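Local atomic coordinates of peptidase M3B, oligoendopeptidase F (Enterococcus faecium, PDB entry 2QR4), a protein that probably acts as a metalloendopeptidase of the M3 family, hydrolysing internal peptide bonds of short oligopeptides. Residues 444-449 against 500-505. Residues are numbered along the deposited sequence; the frame is centred on the assembly and turned at random.
Sequences EFEHFM and YYVFQY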
loop_
_atom_site.group_PDB
_atom_site.type_symbol
_atom_site.label_atom_id
_atom_site.label_comp_id
_atom_site.label_asym_id
_atom_site.label_seq_id
_atom_site.Cartn_x
_atom_site.Cartn_y
_atom_site.Cartn_z
ATOM N N GLU A 444 -21.054 0.956 10.493
ATOM C CA GLU A 444 -20.784 1.955 11.518
ATOM C C GLU A 444 -19.277 2.115 11.725
ATOM O O GLU A 444 -18.782 3.238 11.837
ATOM C CB GLU A 444 -21.489 1.602 12.837
ATOM C CG GLU A 444 -21.436 2.731 13.895
ATOM C CD GLU A 444 -22.313 2.462 15.134
ATOM O OE1 GLU A 444 -23.133 1.519 15.136
ATOM O OE2 GLU A 444 -22.188 3.211 16.117
ATOM N N PHE A 445 -18.549 0.998 11.752
ATOM C CA PHE A 445 -17.102 1.056 11.909
ATOM C C PHE A 445 -16.457 1.674 10.678
ATOM O O PHE A 445 -15.545 2.497 10.786
ATOM C CB PHE A 445 -16.511 -0.321 12.191
ATOM C CG PHE A 445 -15.123 -0.273 12.767
ATOM C CD1 PHE A 445 -14.901 0.265 14.024
ATOM C CD2 PHE A 445 -14.034 -0.758 12.042
ATOM C CE1 PHE A 445 -13.619 0.323 14.556
ATOM C CE2 PHE A 445 -12.750 -0.713 12.567
ATOM C CZ PHE A 445 -12.540 -0.171 13.824
ATOM N N GLU A 446 -16.930 1.301 9.500
ATOM C CA GLU A 446 -16.367 1.885 8.284
ATOM C C GLU A 446 -16.458 3.399 8.321
ATOM O O GLU A 446 -15.481 4.095 8.048
ATOM C CB GLU A 446 -17.031 1.342 7.026
ATOM C CG GLU A 446 -16.489 1.948 5.743
ATOM C CD GLU A 446 -16.927 1.183 4.485
ATOM O OE1 GLU A 446 -17.948 0.464 4.533
ATOM O OE2 GLU A 446 -16.246 1.309 3.440
ATOM N N HIS A 447 -17.624 3.915 8.692
ATOM C CA HIS A 447 -17.802 5.356 8.719
ATOM C C HIS A 447 -16.931 5.978 9.802
ATOM O O HIS A 447 -16.319 7.026 9.586
ATOM C CB HIS A 447 -19.268 5.740 8.911
ATOM C CG HIS A 447 -19.547 7.178 8.613
ATOM N ND1 HIS A 447 -20.292 7.983 9.448
ATOM C CD2 HIS A 447 -19.162 7.962 7.578
ATOM C CE1 HIS A 447 -20.369 9.197 8.935
ATOM N NE2 HIS A 447 -19.692 9.211 7.800
ATOM N N PHE A 448 -16.880 5.326 10.962
ATOM C CA PHE A 448 -16.046 5.777 12.087
ATOM C C PHE A 448 -14.578 5.936 11.663
ATOM O O PHE A 448 -13.940 6.926 11.995
ATOM C CB PHE A 448 -16.196 4.808 13.264
ATOM C CG PHE A 448 -15.176 4.991 14.360
ATOM C CD1 PHE A 448 -15.398 5.889 15.393
ATOM C CD2 PHE A 448 -14.008 4.236 14.374
ATOM C CE1 PHE A 448 -14.472 6.039 16.423
ATOM C CE2 PHE A 448 -13.062 4.391 15.396
ATOM C CZ PHE A 448 -13.304 5.289 16.427
HETATM N N MSE A 449 -14.057 4.981 10.898
HETATM C CA MSE A 449 -12.679 5.073 10.418
HETATM C C MSE A 449 -12.447 6.268 9.495
HETATM O O MSE A 449 -11.424 6.934 9.606
HETATM C CB MSE A 449 -12.258 3.790 9.690
HETATM C CG MSE A 449 -11.919 2.641 10.615
HETATM SE SE MSE A 449 -11.217 1.096 9.616
HETATM C CE MSE A 449 -12.808 0.650 8.544
ATOM N N TYR A 500 -17.720 2.032 1.204
ATOM C CA TYR A 500 -19.066 2.186 1.716
ATOM C C TYR A 500 -20.040 1.259 0.995
ATOM O O TYR A 500 -21.052 1.683 0.444
ATOM C CB TYR A 500 -19.501 3.635 1.583
ATOM C CG TYR A 500 -18.923 4.515 2.656
ATOM C CD1 TYR A 500 -19.479 4.544 3.929
ATOM C CD2 TYR A 500 -17.830 5.323 2.403
ATOM C CE1 TYR A 500 -18.959 5.349 4.911
ATOM C CE2 TYR A 500 -17.309 6.141 3.384
ATOM C CZ TYR A 500 -17.879 6.150 4.637
ATOM O OH TYR A 500 -17.374 6.973 5.621
ATOM N N TYR A 501 -19.725 -0.023 1.038
ATOM C CA TYR A 501 -20.492 -1.033 0.349
ATOM C C TYR A 501 -21.416 -1.807 1.289
ATOM O O TYR A 501 -22.589 -2.011 0.965
ATOM C CB TYR A 501 -19.523 -1.983 -0.326
ATOM C CG TYR A 501 -20.117 -3.081 -1.152
ATOM C CD1 TYR A 501 -20.414 -2.875 -2.484
ATOM C CD2 TYR A 501 -20.309 -4.347 -0.619
ATOM C CE1 TYR A 501 -20.919 -3.886 -3.269
ATOM C CE2 TYR A 501 -20.811 -5.374 -1.386
ATOM C CZ TYR A 501 -21.116 -5.138 -2.720
ATOM O OH TYR A 501 -21.619 -6.144 -3.515
ATOM N N VAL A 502 -20.905 -2.214 2.454
ATOM C CA VAL A 502 -21.653 -3.143 3.329
ATOM C C VAL A 502 -23.030 -2.700 3.831
ATOM O O VAL A 502 -23.881 -3.551 4.053
ATOM C CB VAL A 502 -20.847 -3.588 4.573
ATOM C CG1 VAL A 502 -19.764 -4.541 4.186
ATOM C CG2 VAL A 502 -20.304 -2.384 5.314
ATOM N N PHE A 503 -23.254 -1.402 4.028
ATOM C CA PHE A 503 -24.538 -0.964 4.586
ATOM C C PHE A 503 -25.682 -1.381 3.696
ATOM O O PHE A 503 -26.820 -1.503 4.149
ATOM C CB PHE A 503 -24.593 0.546 4.813
ATOM C CG PHE A 503 -24.906 1.353 3.580
ATOM C CD1 PHE A 503 -26.159 1.939 3.417
ATOM C CD2 PHE A 503 -23.930 1.573 2.601
ATOM C CE1 PHE A 503 -26.448 2.713 2.275
ATOM C CE2 PHE A 503 -24.199 2.339 1.464
ATOM C CZ PHE A 503 -25.460 2.906 1.290
ATOM N N GLN A 504 -25.388 -1.603 2.423
ATOM C CA GLN A 504 -26.448 -1.958 1.494
ATOM C C GLN A 504 -27.063 -3.323 1.783
ATOM O O GLN A 504 -28.209 -3.574 1.411
ATOM C CB GLN A 504 -25.971 -1.837 0.048
ATOM C CG GLN A 504 -25.910 -0.381 -0.385
ATOM C CD GLN A 504 -25.173 -0.163 -1.685
ATOM O OE1 GLN A 504 -23.951 -0.325 -1.760
ATOM N NE2 GLN A 504 -25.913 0.231 -2.718
ATOM N N TYR A 505 -26.321 -4.195 2.458
ATOM C CA TYR A 505 -26.892 -5.479 2.843
ATOM C C TYR A 505 -28.071 -5.257 3.787
ATOM O O TYR A 505 -29.085 -5.908 3.666
ATOM C CB TYR A 505 -25.862 -6.380 3.526
ATOM C CG TYR A 505 -24.769 -6.907 2.627
ATOM C CD1 TYR A 505 -25.051 -7.708 1.535
ATOM C CD2 TYR A 505 -23.446 -6.629 2.901
ATOM C CE1 TYR A 505 -24.028 -8.196 0.724
ATOM C CE2 TYR A 505 -22.435 -7.110 2.113
ATOM C CZ TYR A 505 -22.714 -7.883 1.037
ATOM O OH TYR A 505 -21.649 -8.315 0.279
HETATM O O HOH W 1 -20.922 0.909 4.520
HETATM O O HOH W 2 -18.063 -1.517 2.589
#
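E446 CG lies loosely over one face of the Y500 ring, 4.3 Å above the plane and toward the rim, while H447 meets the tyrosine rim to rim, the planes inclined at 63°, though the detail of this approach is doubtful. This is a buried helix-to-turn junction in the largely helical M3 peptidase fold, where helix 418-454 is joined to the turn that leads into helix 503-520. R235 and S238 of helix 234-240 also touch Y500, and the ring of H450 meets it, so a broad, flat side chain suits the place between helices 418-454 and 234-240. E446 reaches the turn because CG lies anti to its backbone N (chi1 179°) and the chain stays extended beyond it. A long acid is apt here, since the turn presents backbone N-H groups that need acceptors. E446 OE2 accepts a hydrogen bond from Y500 N at 2.8 Å, the donor standing 46° out of the carboxylate plane. E446 OE1 works through water: one molecule donates to it and makes a weak bond with F503 N. V502 CG2 stands beside E446 OE1 at van der Waals distance (3.8 Å), while its apolar side chain suits the touch with F442. The second water donates to E446 OE1 at 2.8 Å and accepts from Y501 N at 2.7 Å.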